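Local coordinates for protein 3-oxo-tetronate kinase (Salmonella typhimurium, PDB 3DQQ) that probably catalyses the ATP-dependent phosphorylation of 3-oxo-tetronate to 3-oxo-tetronate 4-phosphate, as a member of the four-carbon acid sugar kinase family, at residues Y129-M133 with N134-A138; L51-R54 with S55-A58; D10-T13 with G14-I18. All blocks are in the same frame, centred on the assembly; numbering follows the deposited sequence.

Contact 1 (Y129-M133 with N134-A138); sequences YLFVM and NHLLA
The CD2 methyl of L136 lies over one face of the F131 ring. It stands 3.9 Å from the ring centroid and 27° off the normal, a CH-pi contact displaced toward the rim, where F131 CZ is 3.5 Å from L136 CD2. The CA-CB bond of L136 starts out away from the other strand; with CG anti to the carbonyl carbon (chi1 -70°), the isobutyl branch swings back to the ring. L136 CD2 also lies 3.9 Å from Y129 CB, so one methyl meets the F131 ring and the base of the tyrosine side chain. The L130, V132 and L137 side chains make a second, buried apolar cluster: L130 CD2 is 4.1 Å from L137 CG, and V132 CG2 is 4.2 Å from L137 CD2. Neighbouring V125, L155 and L158 extend this cluster.

Strands 129-132 and 135-136 form a beta hairpin with a type II' turn from V132 to H135, M133 taking the positive-phi corner. F131 and L136 are a non-hydrogen-bonded pair, V132 and H135 a hydrogen-bonded one. V132 N donates to H135 O at 2.8 Å, whereas the return bond from H135 N to V132 O is weak at 3.4 Å. Farther from the turn, L137 N reaches L130 O at 2.9 Å in a nearly straight bond (173° at the hydrogen). On its other edge strand 129-132 pairs with 123-126, F131 bonding through its backbone to T124.

The turn end is much looser. M133 and N134 are exposed, and their side chains reach across little beyond the adjoining peptide, with the M133 chain bending away at chi2. Beside the turn, V132, M133 and H135 pack on I325, A324 and A283 of the second subunit, respectively.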
loop_
_atom_site.group_PDB
_atom_site.type_symbol
_atom_site.label_atom_id
_atom_site.label_comp_id
_atom_site.label_asym_id
_atom_site.label_seq_id
_atom_site.Cartn_x
_atom_site.Cartn_y
_atom_site.Cartn_z
ATOM N N TYR A 129 20.947 23.217 2.299
ATOM C CA TYR A 129 20.642 21.810 2.051
ATOM C C TYR A 129 19.501 21.389 2.960
ATOM O O TYR A 129 19.458 21.773 4.125
ATOM C CB TYR A 129 21.857 20.926 2.327
ATOM C CG TYR A 129 23.048 21.165 1.420
ATOM C CD1 TYR A 129 23.336 20.310 0.359
ATOM C CD2 TYR A 129 23.913 22.241 1.648
ATOM C CE1 TYR A 129 24.429 20.515 -0.435
ATOM C CE2 TYR A 129 25.011 22.464 0.838
ATOM C CZ TYR A 129 25.258 21.597 -0.198
ATOM O OH TYR A 129 26.372 21.824 -0.981
ATOM N N LEU A 130 18.570 20.615 2.418
ATOM C CA LEU A 130 17.400 20.218 3.153
ATOM C C LEU A 130 17.643 18.853 3.758
ATOM O O LEU A 130 18.087 17.948 3.073
ATOM C CB LEU A 130 16.184 20.216 2.218
ATOM C CG LEU A 130 14.775 19.750 2.699
ATOM C CD1 LEU A 130 14.346 20.424 3.983
ATOM C CD2 LEU A 130 13.699 20.027 1.608
ATOM N N PHE A 131 17.308 18.721 5.033
ATOM C CA PHE A 131 17.430 17.504 5.781
ATOM C C PHE A 131 16.115 16.967 6.268
ATOM O O PHE A 131 15.362 17.656 6.866
ATOM C CB PHE A 131 18.276 17.731 7.008
ATOM C CG PHE A 131 19.691 17.966 6.722
ATOM C CD1 PHE A 131 20.589 16.956 6.803
ATOM C CD2 PHE A 131 20.131 19.194 6.388
ATOM C CE1 PHE A 131 21.846 17.169 6.547
ATOM C CE2 PHE A 131 21.402 19.393 6.116
ATOM C CZ PHE A 131 22.258 18.381 6.200
ATOM N N VAL A 132 15.891 15.693 6.038
ATOM C CA VAL A 132 14.752 14.994 6.554
ATOM C C VAL A 132 15.229 14.104 7.653
ATOM O O VAL A 132 15.836 13.112 7.421
ATOM C CB VAL A 132 14.119 14.143 5.490
ATOM C CG1 VAL A 132 13.032 13.337 6.050
ATOM C CG2 VAL A 132 13.619 14.981 4.410
ATOM N N MET A 133 14.936 14.485 8.870
ATOM C CA MET A 133 15.450 13.811 10.027
ATOM C C MET A 133 16.939 13.931 10.078
ATOM O O MET A 133 17.466 15.002 10.052
ATOM C CB MET A 133 15.033 12.370 10.034
ATOM C CG MET A 133 13.553 12.158 9.840
ATOM S SD MET A 133 12.445 12.901 11.017
ATOM C CE MET A 133 10.956 12.575 10.179
ATOM N N ASN A 134 17.627 12.813 10.138
ATOM C CA ASN A 134 19.056 12.847 10.266
ATOM C C ASN A 134 19.830 12.700 8.992
ATOM O O ASN A 134 20.996 12.559 9.014
ATOM C CB ASN A 134 19.520 11.848 11.303
ATOM C CG ASN A 134 18.952 10.499 11.100
ATOM O OD1 ASN A 134 17.920 10.350 10.503
ATOM N ND2 ASN A 134 19.633 9.499 11.586
ATOM N N HIS A 135 19.157 12.748 7.875
ATOM C CA HIS A 135 19.785 12.590 6.591
ATOM C C HIS A 135 19.370 13.670 5.618
ATOM O O HIS A 135 18.275 14.232 5.736
ATOM C CB HIS A 135 19.381 11.256 6.021
ATOM C CG HIS A 135 19.750 10.096 6.894
ATOM N ND1 HIS A 135 21.049 9.636 7.018
ATOM C CD2 HIS A 135 18.994 9.318 7.702
ATOM C CE1 HIS A 135 21.077 8.628 7.872
ATOM N NE2 HIS A 135 19.842 8.412 8.294
ATOM N N LEU A 136 20.253 13.961 4.659
ATOM C CA LEU A 136 19.908 14.781 3.485
ATOM C C LEU A 136 18.669 14.250 2.759
ATOM O O LEU A 136 18.479 13.036 2.652
ATOM C CB LEU A 136 21.078 14.826 2.497
ATOM C CG LEU A 136 22.347 15.598 2.869
ATOM C CD1 LEU A 136 23.425 15.203 1.881
ATOM C CD2 LEU A 136 22.139 17.129 2.904
ATOM N N LEU A 137 17.832 15.162 2.282
ATOM C CA LEU A 137 16.689 14.832 1.433
ATOM C C LEU A 137 16.922 13.630 0.552
ATOM O O LEU A 137 16.121 12.701 0.548
ATOM C CB LEU A 137 16.398 15.972 0.455
ATOM C CG LEU A 137 14.962 16.399 0.133
ATOM C CD1 LEU A 137 14.932 17.027 -1.247
ATOM C CD2 LEU A 137 13.955 15.340 0.276
ATOM N N ALA A 138 18.010 13.666 -0.214
ATOM C CA ALA A 138 18.191 12.693 -1.254
ATOM C C ALA A 138 18.649 11.357 -0.680
ATOM O O ALA A 138 18.692 10.382 -1.393
ATOM C CB ALA A 138 19.146 13.199 -2.311
#

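Contact 2 (L51-R54 with S55-A58)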
loop_
_atom_site.group_PDB
_atom_site.type_symbol
_atom_site.label_atom_id
_atom_site.label_comp_id
_atom_site.label_asym_id
_atom_site.label_seq_id
_atom_site.Cartn_x
_atom_site.Cartn_y
_atom_site.Cartn_z
ATOM N N LEU A 51 -5.379 24.851 -3.147
ATOM C CA LEU A 51 -5.442 24.498 -4.549
ATOM C C LEU A 51 -4.901 23.082 -4.758
ATOM O O LEU A 51 -4.239 22.542 -3.887
ATOM C CB LEU A 51 -4.574 25.455 -5.338
ATOM C CG LEU A 51 -4.952 26.941 -5.246
ATOM C CD1 LEU A 51 -3.963 27.854 -6.067
ATOM C CD2 LEU A 51 -6.395 27.152 -5.678
ATOM N N LYS A 52 -5.197 22.477 -5.907
ATOM C CA LYS A 52 -4.579 21.189 -6.282
ATOM C C LYS A 52 -3.505 21.413 -7.340
ATOM O O LYS A 52 -3.629 20.998 -8.474
ATOM C CB LYS A 52 -5.616 20.177 -6.750
ATOM C CG LYS A 52 -6.702 19.948 -5.644
ATOM C CD LYS A 52 -7.797 18.908 -6.047
ATOM C CE LYS A 52 -9.046 18.999 -5.153
ATOM N NZ LYS A 52 -10.283 19.297 -5.999
ATOM N N THR A 53 -2.441 22.072 -6.925
ATOM C CA THR A 53 -1.481 22.557 -7.850
ATOM C C THR A 53 -0.077 21.992 -7.581
ATOM O O THR A 53 0.850 22.345 -8.245
ATOM C CB THR A 53 -1.504 24.095 -7.806
ATOM O OG1 THR A 53 -1.399 24.516 -6.446
ATOM C CG2 THR A 53 -2.835 24.653 -8.426
ATOM N N ARG A 54 0.082 21.074 -6.651
ATOM C CA ARG A 54 1.399 20.488 -6.452
ATOM C C ARG A 54 1.953 19.725 -7.657
ATOM O O ARG A 54 3.112 19.902 -7.980
ATOM C CB ARG A 54 1.404 19.596 -5.255
ATOM C CG ARG A 54 2.740 18.973 -5.018
ATOM C CD ARG A 54 2.799 18.296 -3.683
ATOM N NE ARG A 54 2.512 19.236 -2.618
ATOM C CZ ARG A 54 2.488 18.921 -1.338
ATOM N NH1 ARG A 54 2.247 19.835 -0.440
ATOM N NH2 ARG A 54 2.746 17.694 -0.965
ATOM N N SER A 55 1.128 18.919 -8.330
ATOM C CA SER A 55 1.581 18.057 -9.455
ATOM C C SER A 55 0.951 18.251 -10.811
ATOM O O SER A 55 1.390 17.621 -11.755
ATOM C CB SER A 55 1.377 16.591 -9.140
ATOM O OG SER A 55 1.914 16.306 -7.877
ATOM N N CYS A 56 -0.078 19.066 -10.939
ATOM C CA CYS A 56 -0.655 19.314 -12.236
ATOM C C CYS A 56 0.347 20.096 -13.134
ATOM O O CYS A 56 1.388 20.563 -12.664
ATOM C CB CYS A 56 -1.900 20.137 -12.031
ATOM S SG CYS A 56 -1.477 21.743 -11.420
ATOM N N PRO A 57 0.039 20.253 -14.415
ATOM C CA PRO A 57 0.925 21.027 -15.264
ATOM C C PRO A 57 1.156 22.450 -14.737
ATOM O O PRO A 57 0.238 23.052 -14.123
ATOM C CB PRO A 57 0.175 21.099 -16.605
ATOM C CG PRO A 57 -0.792 19.984 -16.576
ATOM C CD PRO A 57 -1.129 19.732 -15.143
ATOM N N ALA A 58 2.348 22.984 -15.027
ATOM C CA ALA A 58 2.780 24.267 -14.559
ATOM C C ALA A 58 1.769 25.324 -14.916
ATOM O O ALA A 58 1.423 26.168 -14.077
ATOM C CB ALA A 58 4.120 24.610 -15.150
#
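C56 turns its thiol back against the chain that precedes it. SG of C56 lies 3.7 Å from T53 CA and also 3.7 Å from K52 O, with T53 CB a little farther away at 4.3 Å. The torsion accounts for this placement: SG sits between the backbone N and the carbonyl carbon (chi1 67°), on the inner side of the bend, against T53 CA and K52 O. The approach of T53 CA to C56 CA, 5.5 Å, confirms that the chain doubles back here. No hydrogen bond joins 51-54 to 55-58, and R54 CG only brushes S55 OG at 4.0 Å.

The next shell supplies the polar links. N95 donates from ND2 to both T53 O and C56 O, so one outside amide ties together the two ends of the bend. The R54 chain leaves extended, CG anti to the backbone N, then bends at chi3 (-58°) and carries its guanidinium to D10, where NH1 forms a salt bridge with OD1; its link to D11 is long and weak. T53 packs on A61 and Q64 of helix 58-74 as well as on D10, while S55 meets I147 of another loop. The bend lies in the connection from strand 46-50 to helix 58-74, with P57 at the N-cap position.

SG meets K52 and T53 by packing; with no hydrogen bond across the bend, its shape probably owes much to the N95 amide shared by two carbonyls and to the R54-D10 salt bridge.

Contact 3 (D10-T13 with G14-I18); sequences DDFT and GATDI
F12 sets one face of its ring over the CG2 methyl of T16, one helical turn later. The methyl is 4.2 Å from the ring centroid and 27° off the normal, which makes this a CH-pi contact, and its closest ring atom is F12 CE2, 3.8 Å from T16 CG2. F12 begins with its CA-CB bond directed away from the following turn; CG anti to the backbone N (chi1 -178°) places the ring alongside the helix, where the threonine methyl can meet it. The two side chains also share Q31 of strand 29-33 as a neighbour, and F12 extends to N33 and S50.

These residues start helix 12-24, which follows strand 5-9, and D11 is its N-cap. OD1 of D11 accepts from G14 N on the syn side of the carboxylate, 20° out of its plane; the modelled length of 2.5 Å is doubtful at this resolution, but the atoms match the usual capping bond to the third residue beyond the cap. The first helical bonds follow in order. A15 N donates to D11 O at 3.2 Å, and T16 N to F12 O at 3.1 Å. D17 N then meets T13 O at 2.9 Å. D11 thus engages two successive amides of the first turn, one through its side chain and one through its carbonyl.

A15 is buried against V48 and S50 of strand 46-50, and D17 OD2 is hydrogen-bonded to S224 OG at the start of helix 224-235. T13 packs on S403 and F406, the residues near G404, which probably binds ATP.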
loop_
_atom_site.group_PDB
_atom_site.type_symbol
_atom_site.label_atom_id
_atom_site.label_comp_id
_atom_site.label_asym_id
_atom_site.label_seq_id
_atom_site.Cartn_x
_atom_site.Cartn_y
_atom_site.Cartn_z
ATOM N N ASP A 10 -0.445 24.643 -2.057
ATOM C CA ASP A 10 -0.485 23.742 -3.189
ATOM C C ASP A 10 -1.199 22.422 -2.964
ATOM O O ASP A 10 -1.113 21.526 -3.837
ATOM C CB ASP A 10 0.935 23.479 -3.732
ATOM C CG ASP A 10 1.811 22.554 -2.824
ATOM O OD1 ASP A 10 1.486 22.316 -1.626
ATOM O OD2 ASP A 10 2.871 22.083 -3.341
ATOM N N ASP A 11 -1.878 22.276 -1.827
ATOM C CA ASP A 11 -2.614 21.054 -1.527
ATOM C C ASP A 11 -3.504 21.240 -0.321
ATOM O O ASP A 11 -3.452 22.265 0.357
ATOM C CB ASP A 11 -1.671 19.864 -1.335
ATOM C CG ASP A 11 -1.217 19.629 0.154
ATOM O OD1 ASP A 11 -1.444 20.502 1.039
ATOM O OD2 ASP A 11 -0.588 18.550 0.460
ATOM N N PHE A 12 -4.282 20.232 -0.004
ATOM C CA PHE A 12 -5.298 20.352 1.007
ATOM C C PHE A 12 -4.746 20.068 2.399
ATOM O O PHE A 12 -4.957 20.828 3.289
ATOM C CB PHE A 12 -6.454 19.414 0.684
ATOM C CG PHE A 12 -7.575 19.505 1.647
ATOM C CD1 PHE A 12 -8.644 20.359 1.399
ATOM C CD2 PHE A 12 -7.557 18.761 2.816
ATOM C CE1 PHE A 12 -9.671 20.471 2.300
ATOM C CE2 PHE A 12 -8.582 18.851 3.733
ATOM C CZ PHE A 12 -9.639 19.717 3.487
ATOM N N THR A 13 -4.083 18.961 2.607
ATOM C CA THR A 13 -3.524 18.677 3.916
ATOM C C THR A 13 -2.545 19.744 4.430
ATOM O O THR A 13 -2.570 20.096 5.593
ATOM C CB THR A 13 -2.838 17.321 3.840
ATOM O OG1 THR A 13 -3.879 16.356 3.790
ATOM C CG2 THR A 13 -1.886 17.017 5.046
ATOM N N GLY A 14 -1.682 20.245 3.561
ATOM C CA GLY A 14 -0.823 21.335 3.902
ATOM C C GLY A 14 -1.527 22.662 4.064
ATOM O O GLY A 14 -1.061 23.479 4.836
ATOM N N ALA A 15 -2.607 22.926 3.321
ATOM C CA ALA A 15 -3.382 24.130 3.577
ATOM C C ALA A 15 -3.817 24.064 5.007
ATOM O O ALA A 15 -3.627 25.009 5.744
ATOM C CB ALA A 15 -4.598 24.234 2.687
ATOM N N THR A 16 -4.377 22.938 5.438
ATOM C CA THR A 16 -4.890 22.938 6.783
ATOM C C THR A 16 -3.776 22.867 7.847
ATOM O O THR A 16 -3.945 23.388 8.931
ATOM C CB THR A 16 -6.139 21.984 7.050
ATOM O OG1 THR A 16 -5.835 21.069 8.092
ATOM C CG2 THR A 16 -6.672 21.304 5.840
ATOM N N ASP A 17 -2.625 22.317 7.511
ATOM C CA ASP A 17 -1.470 22.337 8.410
ATOM C C ASP A 17 -0.999 23.776 8.676
ATOM O O ASP A 17 -0.863 24.196 9.827
ATOM C CB ASP A 17 -0.339 21.510 7.803
ATOM C CG ASP A 17 0.850 21.286 8.770
ATOM O OD1 ASP A 17 0.605 20.884 9.954
ATOM O OD2 ASP A 17 2.045 21.463 8.348
ATOM N N ILE A 18 -0.788 24.561 7.627
ATOM C CA ILE A 18 -0.378 25.926 7.836
ATOM C C ILE A 18 -1.465 26.704 8.564
ATOM O O ILE A 18 -1.165 27.472 9.487
ATOM C CB ILE A 18 0.093 26.610 6.528
ATOM C CG1 ILE A 18 0.726 27.965 6.855
ATOM C CG2 ILE A 18 -1.021 26.751 5.520
ATOM C CD1 ILE A 18 1.460 28.640 5.683
#

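Contacts 2 and 3 touch, although their centres are 13 Å apart: R54 NH1 meets D10 OD1 at 2.9 Å in a salt bridge, and T53 OG1 packs 3.5 Å from D10 CA. The loop after strand 46-50 is thereby joined to the helix start after strand 5-9. Both lie near the probable ATP site: side chain to side chain, K52 is about 8 Å from E363, and the T13 side chain is about 6 Å from G362 and about 8 Å from G404. Contact 1 stands apart, its centre 24 Å from that of contact 2 and 22 Å from that of contact 3, with nearest atoms about 11 and 12 Å away; its hairpin meets the second subunit instead.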